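Pre-mRNA-processing-splicing factor 8 (Cryptococcus neoformans var. grubii serotype A, PDB 6MX6) carries within its sequence an intein of the Hint family, which probably excises itself from the spliceosomal host protein by protein splicing. Local coordinates at residues Cys5-Leu13 against Tyr165-Leu173; Val22-Gln30 against Arg39-Gly47. All coordinates share one frame; numbering follows the deposited sequence.

Interaction 1 (Cys5-Leu13 against Tyr165-Leu173); sequences CLQNGTRLL and YLRYDYLVL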
loop_
_atom_site.group_PDB
_atom_site.type_symbol
_atom_site.label_atom_id
_atom_site.label_comp_id
_atom_site.label_asym_id
_atom_site.label_seq_id
_atom_site.Cartn_x
_atom_site.Cartn_y
_atom_site.Cartn_z
ATOM N N CYS A 5 4.465 6.424 -2.260
ATOM C CA CYS A 5 3.932 7.302 -1.226
ATOM C C CYS A 5 2.397 7.308 -1.266
ATOM O O CYS A 5 1.813 6.950 -2.285
ATOM C CB CYS A 5 4.491 8.687 -1.431
ATOM S SG CYS A 5 6.155 8.584 -2.123
ATOM N N LEU A 6 1.750 7.745 -0.184
ATOM C CA LEU A 6 0.321 7.511 0.013
ATOM C C LEU A 6 -0.441 8.814 0.194
ATOM O O LEU A 6 0.085 9.792 0.725
ATOM C CB LEU A 6 0.074 6.630 1.242
ATOM C CG LEU A 6 0.742 5.258 1.213
ATOM C CD1 LEU A 6 0.489 4.566 2.545
ATOM C CD2 LEU A 6 0.191 4.427 0.075
ATOM N N GLN A 7 -1.712 8.809 -0.214
ATOM C CA GLN A 7 -2.532 9.995 -0.041
ATOM C C GLN A 7 -2.683 10.328 1.432
ATOM O O GLN A 7 -2.869 9.437 2.270
ATOM C CB GLN A 7 -3.922 9.800 -0.646
ATOM C CG GLN A 7 -4.743 11.075 -0.620
ATOM C CD GLN A 7 -6.075 10.909 -1.325
ATOM O OE1 GLN A 7 -6.866 10.045 -0.962
ATOM N NE2 GLN A 7 -6.324 11.734 -2.340
ATOM N N ASN A 8 -2.590 11.618 1.749
ATOM C CA ASN A 8 -2.850 12.057 3.114
ATOM C C ASN A 8 -4.223 11.587 3.575
ATOM O O ASN A 8 -5.205 11.633 2.827
ATOM C CB ASN A 8 -2.758 13.575 3.217
ATOM C CG ASN A 8 -1.319 14.072 3.248
ATOM O OD1 ASN A 8 -0.380 13.315 2.999
ATOM N ND2 ASN A 8 -1.144 15.351 3.550
ATOM N N GLY A 9 -4.289 11.153 4.823
ATOM C CA GLY A 9 -5.502 10.591 5.377
ATOM C C GLY A 9 -5.554 9.085 5.340
ATOM O O GLY A 9 -6.508 8.499 5.869
ATOM N N THR A 10 -4.562 8.441 4.733
ATOM C CA THR A 10 -4.469 6.991 4.785
ATOM C C THR A 10 -4.167 6.560 6.219
ATOM O O THR A 10 -3.256 7.089 6.860
ATOM C CB THR A 10 -3.388 6.485 3.831
ATOM O OG1 THR A 10 -3.675 6.902 2.482
ATOM C CG2 THR A 10 -3.316 4.974 3.886
ATOM N N ARG A 11 -4.950 5.607 6.727
ATOM C CA ARG A 11 -4.856 5.174 8.119
ATOM C C ARG A 11 -3.949 3.954 8.218
ATOM O O ARG A 11 -4.222 2.919 7.599
ATOM C CB ARG A 11 -6.251 4.861 8.674
ATOM C CG ARG A 11 -7.207 6.047 8.638
ATOM C CD ARG A 11 -8.668 5.607 8.583
ATOM N NE ARG A 11 -9.018 4.752 9.711
ATOM C CZ ARG A 11 -10.200 4.166 9.867
ATOM N NH1 ARG A 11 -11.155 4.342 8.962
ATOM N NH2 ARG A 11 -10.425 3.401 10.928
ATOM N N LEU A 12 -2.878 4.070 9.000
ATOM C CA LEU A 12 -1.909 3.012 9.227
ATOM C C LEU A 12 -1.970 2.555 10.676
ATOM O O LEU A 12 -2.596 3.195 11.524
ATOM C CB LEU A 12 -0.498 3.501 8.888
ATOM C CG LEU A 12 -0.398 4.236 7.550
ATOM C CD1 LEU A 12 0.994 4.803 7.333
ATOM C CD2 LEU A 12 -0.777 3.288 6.414
ATOM N N LEU A 13 -1.276 1.452 10.962
ATOM C CA LEU A 13 -1.227 0.871 12.303
ATOM C C LEU A 13 0.139 1.130 12.929
ATOM O O LEU A 13 1.170 0.782 12.343
ATOM C CB LEU A 13 -1.507 -0.633 12.261
ATOM C CG LEU A 13 -2.937 -1.028 11.895
ATOM C CD1 LEU A 13 -3.089 -2.536 11.834
ATOM C CD2 LEU A 13 -3.923 -0.422 12.871
ATOM N N TYR A 165 4.461 -2.760 5.888
ATOM C CA TYR A 165 3.737 -2.269 7.053
ATOM C C TYR A 165 2.250 -2.405 6.757
ATOM O O TYR A 165 1.853 -2.778 5.651
ATOM C CB TYR A 165 4.118 -0.822 7.395
ATOM C CG TYR A 165 3.862 0.157 6.265
ATOM C CD1 TYR A 165 4.695 0.202 5.155
ATOM C CD2 TYR A 165 2.782 1.031 6.312
ATOM C CE1 TYR A 165 4.453 1.081 4.121
ATOM C CE2 TYR A 165 2.541 1.919 5.287
ATOM C CZ TYR A 165 3.371 1.938 4.195
ATOM O OH TYR A 165 3.127 2.821 3.167
ATOM N N LEU A 166 1.421 -2.107 7.752
ATOM C CA LEU A 166 0.001 -2.424 7.674
ATOM C C LEU A 166 -0.864 -1.175 7.640
ATOM O O LEU A 166 -0.676 -0.254 8.446
ATOM C CB LEU A 166 -0.421 -3.303 8.851
ATOM C CG LEU A 166 0.132 -4.727 8.833
ATOM C CD1 LEU A 166 -0.515 -5.545 9.944
ATOM C CD2 LEU A 166 -0.055 -5.391 7.473
ATOM N N ARG A 167 -1.829 -1.166 6.719
ATOM C CA ARG A 167 -2.973 -0.273 6.811
ATOM C C ARG A 167 -3.860 -0.707 7.977
ATOM O O ARG A 167 -3.746 -1.820 8.493
ATOM C CB ARG A 167 -3.768 -0.288 5.497
ATOM C CG ARG A 167 -4.597 0.973 5.219
ATOM C CD ARG A 167 -5.119 1.013 3.781
ATOM N NE ARG A 167 -6.221 0.072 3.562
ATOM C CZ ARG A 167 -6.998 0.076 2.484
ATOM N NH1 ARG A 167 -6.784 0.958 1.517
ATOM N NH2 ARG A 167 -7.980 -0.812 2.361
ATOM N N TYR A 168 -4.760 0.189 8.388
ATOM C CA TYR A 168 -5.587 -0.062 9.566
ATOM C C TYR A 168 -6.440 -1.325 9.416
ATOM O O TYR A 168 -6.783 -1.961 10.422
ATOM C CB TYR A 168 -6.476 1.152 9.843
ATOM C CG TYR A 168 -7.704 1.162 8.964
ATOM C CD1 TYR A 168 -7.624 1.548 7.631
ATOM C CD2 TYR A 168 -8.933 0.753 9.457
ATOM C CE1 TYR A 168 -8.747 1.539 6.819
ATOM C CE2 TYR A 168 -10.057 0.741 8.656
ATOM C CZ TYR A 168 -9.961 1.131 7.341
ATOM O OH TYR A 168 -11.092 1.112 6.553
ATOM N N ASP A 169 -6.796 -1.704 8.186
ATOM C CA ASP A 169 -7.544 -2.924 7.910
ATOM C C ASP A 169 -6.638 -4.087 7.526
ATOM O O ASP A 169 -7.103 -5.045 6.898
ATOM C CB ASP A 169 -8.586 -2.684 6.809
ATOM C CG ASP A 169 -7.956 -2.298 5.474
ATOM O OD1 ASP A 169 -6.729 -2.074 5.420
ATOM O OD2 ASP A 169 -8.691 -2.225 4.466
ATOM N N TYR A 170 -5.350 -4.006 7.862
ATOM C CA TYR A 170 -4.355 -5.057 7.681
ATOM C C TYR A 170 -3.963 -5.289 6.224
ATOM O O TYR A 170 -3.244 -6.245 5.940
ATOM C CB TYR A 170 -4.817 -6.373 8.328
ATOM C CG TYR A 170 -5.085 -6.204 9.805
ATOM C CD1 TYR A 170 -4.039 -6.096 10.709
ATOM C CD2 TYR A 170 -6.383 -6.123 10.291
ATOM C CE1 TYR A 170 -4.278 -5.927 12.067
ATOM C CE2 TYR A 170 -6.633 -5.959 11.641
ATOM C CZ TYR A 170 -5.577 -5.858 12.524
ATOM O OH TYR A 170 -5.827 -5.694 13.867
ATOM N N LEU A 171 -4.390 -4.429 5.294
ATOM C CA LEU A 171 -3.803 -4.433 3.958
ATOM C C LEU A 171 -2.298 -4.224 4.074
ATOM O O LEU A 171 -1.843 -3.343 4.808
ATOM C CB LEU A 171 -4.430 -3.332 3.098
ATOM C CG LEU A 171 -3.895 -3.178 1.677
ATOM C CD1 LEU A 171 -4.234 -4.394 0.847
ATOM C CD2 LEU A 171 -4.455 -1.911 1.039
ATOM N N VAL A 172 -1.525 -5.043 3.369
ATOM C CA VAL A 172 -0.073 -4.991 3.440
ATOM C C VAL A 172 0.437 -3.986 2.413
ATOM O O VAL A 172 0.160 -4.108 1.214
ATOM C CB VAL A 172 0.553 -6.375 3.218
ATOM C CG1 VAL A 172 2.080 -6.260 3.157
ATOM C CG2 VAL A 172 0.125 -7.336 4.339
ATOM N N LEU A 173 1.204 -3.009 2.887
ATOM C CA LEU A 173 1.729 -1.909 2.093
ATOM C C LEU A 173 3.251 -1.968 2.091
ATOM O O LEU A 173 3.868 -2.458 3.042
ATOM C CB LEU A 173 1.266 -0.566 2.670
ATOM C CG LEU A 173 -0.243 -0.315 2.655
ATOM C CD1 LEU A 173 -0.588 0.892 3.521
ATOM C CD2 LEU A 173 -0.745 -0.161 1.210
HETATM O O HOH W 1 1.373 0.259 9.784
#
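Tyr168 sets CG between its own backbone N and carbonyl carbon (chi1 81°), and Arg11, with CG anti to the carbonyl carbon and a bend at chi3, lays its guanidinium on the Tyr168 ring. This pairing lies in the Hint (intein) fold, where the N-terminal segment meets a C-terminal beta hairpin. The guanidinium and ring planes are 18° apart and Arg11 CZ stands 3.7 Å from the Tyr168 ring centroid, 17° off the normal: a stacked cation-pi pair. Glu19 OE1 pairs with Arg11 NE in a salt bridge, so the stacked guanidinium has an acidic partner as well as the ring. Next to the stack the backbones form a single bridge, Leu12 with Arg167. Tyr168 N donates to Arg11 O at 2.9 Å, and Leu13 N reaches Leu166 O at 3.1 Å. Arg167 NE and NH2 each meet one carboxylate oxygen of Asp169, a salt bridge within the type I turn from Arg167 to Tyr170. In the buried core Leu12 CD2 meets the edge of the Tyr165 ring at CE2, 3.8 Å away, and also packs on Leu173 CD1. Farther out, Leu13 CD1 reaches Tyr170 CE1 at 3.6 Å.

Interaction 2 (Val22-Gln30 against Arg39-Gly47); sequences VEDVQEGDQ and RTASKIVRG
Residues Gly28 to Gln30 run antiparallel to the start of Arg39-Gly47, with Gln30 and Thr40 a non-hydrogen-bonded pair (CA-CA 4.9 Å) and, beside it, Gly28 N to Ala41 O at 2.8 Å and Ala41 N to Asp29 O at 3.0 Å. The type II turn from Gln26 to Asp29 leads into this edge of the four-stranded sheet of the Hint fold, and Asp29 OD2 accepts from Gln26 N across it. Gln30, bent at chi2 (-62°), turns its amide toward Thr40: NE2 donates to Thr40 OG1 at 2.8 Å with an angle of 166°, and also to Gly28 O, both partners close to the amide plane. Glu27, with CG anti to the backbone N and a bend at chi2 (89°), brings its carboxylate to Ser42 and Lys43, where OE1 receives Lys43 N at 3.0 Å on the syn side. Water 3 links the same oxygen to Ile44 N. On the buried side Val25 CG1 packs on Ala41 CB at 3.8 Å, and Ile44 CD1 lies against Val25 O. Water 2 joins Val22 O and Val25 O to Arg46 NH1. Side chains and waters thus bind strand NH groups and loop carbonyls beyond the single bridge, consistent with the loop being kept along the strand as far as Arg46.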
loop_
_atom_site.group_PDB
_atom_site.type_symbol
_atom_site.label_atom_id
_atom_site.label_comp_id
_atom_site.label_asym_id
_atom_site.label_seq_id
_atom_site.Cartn_x
_atom_site.Cartn_y
_atom_site.Cartn_z
ATOM N N VAL A 22 -1.093 8.705 7.835
ATOM C CA VAL A 22 0.215 8.601 7.196
ATOM C C VAL A 22 0.993 9.905 7.341
ATOM O O VAL A 22 2.216 9.897 7.525
ATOM C CB VAL A 22 0.069 8.186 5.715
ATOM C CG1 VAL A 22 -0.751 9.214 4.927
ATOM C CG2 VAL A 22 1.436 8.007 5.080
ATOM N N GLU A 23 0.301 11.043 7.281
ATOM C CA GLU A 23 0.978 12.330 7.375
ATOM C C GLU A 23 1.384 12.684 8.801
ATOM O O GLU A 23 2.132 13.651 8.988
ATOM C CB GLU A 23 0.099 13.443 6.800
ATOM C CG GLU A 23 -1.145 13.766 7.615
ATOM C CD GLU A 23 -2.372 13.013 7.113
ATOM O OE1 GLU A 23 -2.192 11.937 6.509
ATOM O OE2 GLU A 23 -3.503 13.504 7.315
ATOM N N ASP A 24 0.920 11.935 9.798
ATOM C CA ASP A 24 1.340 12.132 11.182
ATOM C C ASP A 24 2.506 11.235 11.572
ATOM O O ASP A 24 2.997 11.335 12.700
ATOM C CB ASP A 24 0.162 11.893 12.135
ATOM C CG ASP A 24 -0.981 12.871 11.906
ATOM O OD1 ASP A 24 -0.718 13.985 11.406
ATOM O OD2 ASP A 24 -2.143 12.525 12.220
ATOM N N VAL A 25 2.955 10.365 10.668
ATOM C CA VAL A 25 4.113 9.518 10.930
ATOM C C VAL A 25 5.366 10.379 10.938
ATOM O O VAL A 25 5.626 11.124 9.987
ATOM C CB VAL A 25 4.216 8.414 9.871
ATOM C CG1 VAL A 25 5.523 7.644 10.021
ATOM C CG2 VAL A 25 3.007 7.475 9.962
ATOM N N GLN A 26 6.151 10.279 12.006
ATOM C CA GLN A 26 7.361 11.078 12.139
ATOM C C GLN A 26 8.584 10.177 12.234
ATOM O O GLN A 26 8.474 8.967 12.429
ATOM C CB GLN A 26 7.276 12.010 13.353
ATOM C CG GLN A 26 6.957 13.449 12.975
ATOM C CD GLN A 26 7.769 13.939 11.774
ATOM O OE1 GLN A 26 8.994 13.764 11.712
ATOM N NE2 GLN A 26 7.083 14.550 10.809
ATOM N N GLU A 27 9.762 10.794 12.094
ATOM C CA GLU A 27 11.016 10.047 12.053
ATOM C C GLU A 27 11.177 9.169 13.291
ATOM O O GLU A 27 10.930 9.608 14.418
ATOM C CB GLU A 27 12.198 11.012 11.931
ATOM C CG GLU A 27 13.565 10.343 11.974
ATOM C CD GLU A 27 14.069 9.910 10.605
ATOM O OE1 GLU A 27 13.538 10.394 9.580
ATOM O OE2 GLU A 27 15.004 9.082 10.549
ATOM N N GLY A 28 11.593 7.920 13.073
ATOM C CA GLY A 28 11.741 6.952 14.143
ATOM C C GLY A 28 10.467 6.264 14.595
ATOM O O GLY A 28 10.546 5.343 15.419
ATOM N N ASP A 29 9.299 6.667 14.089
ATOM C CA ASP A 29 8.038 6.099 14.558
ATOM C C ASP A 29 7.978 4.597 14.294
ATOM O O ASP A 29 8.510 4.088 13.307
ATOM C CB ASP A 29 6.845 6.794 13.887
ATOM C CG ASP A 29 6.249 7.889 14.751
ATOM O OD1 ASP A 29 6.707 8.034 15.905
ATOM O OD2 ASP A 29 5.327 8.605 14.287
ATOM N N GLN A 30 7.314 3.882 15.198
ATOM C CA GLN A 30 7.189 2.436 15.109
ATOM C C GLN A 30 5.834 2.086 14.499
ATOM O O GLN A 30 4.790 2.497 15.017
ATOM C CB GLN A 30 7.349 1.798 16.489
ATOM C CG GLN A 30 8.721 2.051 17.127
ATOM C CD GLN A 30 9.860 1.459 16.317
ATOM O OE1 GLN A 30 10.078 0.248 16.332
ATOM N NE2 GLN A 30 10.592 2.313 15.600
ATOM N N ARG A 39 8.368 -1.988 12.868
ATOM C CA ARG A 39 9.014 -1.404 11.703
ATOM C C ARG A 39 9.319 0.046 12.032
ATOM O O ARG A 39 8.482 0.739 12.606
ATOM C CB ARG A 39 8.122 -1.472 10.451
ATOM C CG ARG A 39 7.766 -2.866 9.987
ATOM C CD ARG A 39 8.947 -3.551 9.328
ATOM N NE ARG A 39 8.548 -4.804 8.698
ATOM C CZ ARG A 39 8.254 -5.916 9.364
ATOM N NH1 ARG A 39 8.317 -5.934 10.690
ATOM N NH2 ARG A 39 7.892 -7.008 8.704
ATOM N N THR A 40 10.515 0.502 11.698
ATOM C CA THR A 40 10.896 1.884 11.951
ATOM C C THR A 40 10.739 2.688 10.667
ATOM O O THR A 40 11.192 2.257 9.603
ATOM C CB THR A 40 12.334 1.979 12.467
ATOM O OG1 THR A 40 12.424 1.327 13.738
ATOM C CG2 THR A 40 12.736 3.432 12.637
ATOM N N ALA A 41 10.089 3.840 10.771
ATOM C CA ALA A 41 9.910 4.745 9.646
ATOM C C ALA A 41 10.972 5.835 9.675
ATOM O O ALA A 41 11.376 6.311 10.740
ATOM C CB ALA A 41 8.516 5.376 9.670
ATOM N N SER A 42 11.424 6.233 8.487
ATOM C CA SER A 42 12.382 7.324 8.375
ATOM C C SER A 42 12.185 8.031 7.043
ATOM O O SER A 42 11.417 7.588 6.186
ATOM C CB SER A 42 13.827 6.827 8.514
ATOM O OG SER A 42 14.142 5.850 7.542
ATOM N N LYS A 43 12.890 9.151 6.885
ATOM C CA LYS A 43 12.928 9.883 5.617
ATOM C C LYS A 43 11.529 10.354 5.210
ATOM O O LYS A 43 11.070 10.124 4.093
ATOM C CB LYS A 43 13.547 9.026 4.510
ATOM C CG LYS A 43 15.004 8.629 4.707
ATOM C CD LYS A 43 15.548 7.975 3.433
ATOM C CE LYS A 43 16.987 7.497 3.601
ATOM N NZ LYS A 43 17.112 6.004 3.546
ATOM N N ILE A 44 10.875 11.055 6.135
ATOM C CA ILE A 44 9.536 11.595 5.904
ATOM C C ILE A 44 9.592 12.619 4.777
ATOM O O ILE A 44 10.325 13.610 4.854
ATOM C CB ILE A 44 8.976 12.227 7.184
ATOM C CG1 ILE A 44 9.263 11.345 8.397
ATOM C CG2 ILE A 44 7.493 12.538 7.027
ATOM C CD1 ILE A 44 8.684 9.972 8.310
ATOM N N VAL A 45 8.783 12.411 3.738
ATOM C CA VAL A 45 8.716 13.341 2.619
ATOM C C VAL A 45 7.253 13.623 2.301
ATOM O O VAL A 45 6.359 12.849 2.649
ATOM C CB VAL A 45 9.447 12.798 1.378
ATOM C CG1 VAL A 45 10.950 12.788 1.616
ATOM C CG2 VAL A 45 8.949 11.399 1.058
ATOM N N ARG A 46 7.007 14.759 1.651
ATOM C CA ARG A 46 5.639 15.144 1.325
ATOM C C ARG A 46 5.597 15.820 -0.034
ATOM O O ARG A 46 6.574 16.428 -0.476
ATOM C CB ARG A 46 5.027 16.101 2.355
ATOM C CG ARG A 46 5.104 15.638 3.790
ATOM C CD ARG A 46 3.962 16.215 4.612
ATOM N NE ARG A 46 4.219 16.165 6.051
ATOM C CZ ARG A 46 4.339 15.047 6.762
ATOM N NH1 ARG A 46 4.222 13.859 6.181
ATOM N NH2 ARG A 46 4.577 15.118 8.065
ATOM N N GLY A 47 4.446 15.724 -0.684
ATOM C CA GLY A 47 4.282 16.455 -1.924
ATOM C C GLY A 47 2.819 16.519 -2.291
ATOM O O GLY A 47 1.951 16.207 -1.481
HETATM O O HOH W 2 4.498 11.306 7.496
HETATM O O HOH W 3 12.516 12.566 7.933
HETATM O O HOH W 4 12.999 -0.447 16.591
#

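How the interactions relate
Interaction 1 brings together segments 152 residues apart in sequence, whereas interaction 2 is a local pairing within that span; their centres lie 12 Å apart. They touch directly where Gly9 N approaches Glu23 OE1 at 2.8 Å and Thr10 O approaches Val22 N at 2.9 Å, both probable hydrogen bonds, so the turn after strand 6-7 meets the 3-10 segment that opens Val22-Gln30. Both contacts reach the same four-stranded sheet, and Phe157 of its strand 152-159 touches Leu12 of interaction 1 and Val25 of interaction 2. Segment Cys5-Leu13 begins at the likely N-terminal splice junction: Cys5, the first modelled residue, has its N hydrogen-bonded to His69 and Thr66, although it makes no contact with Tyr165-Leu173.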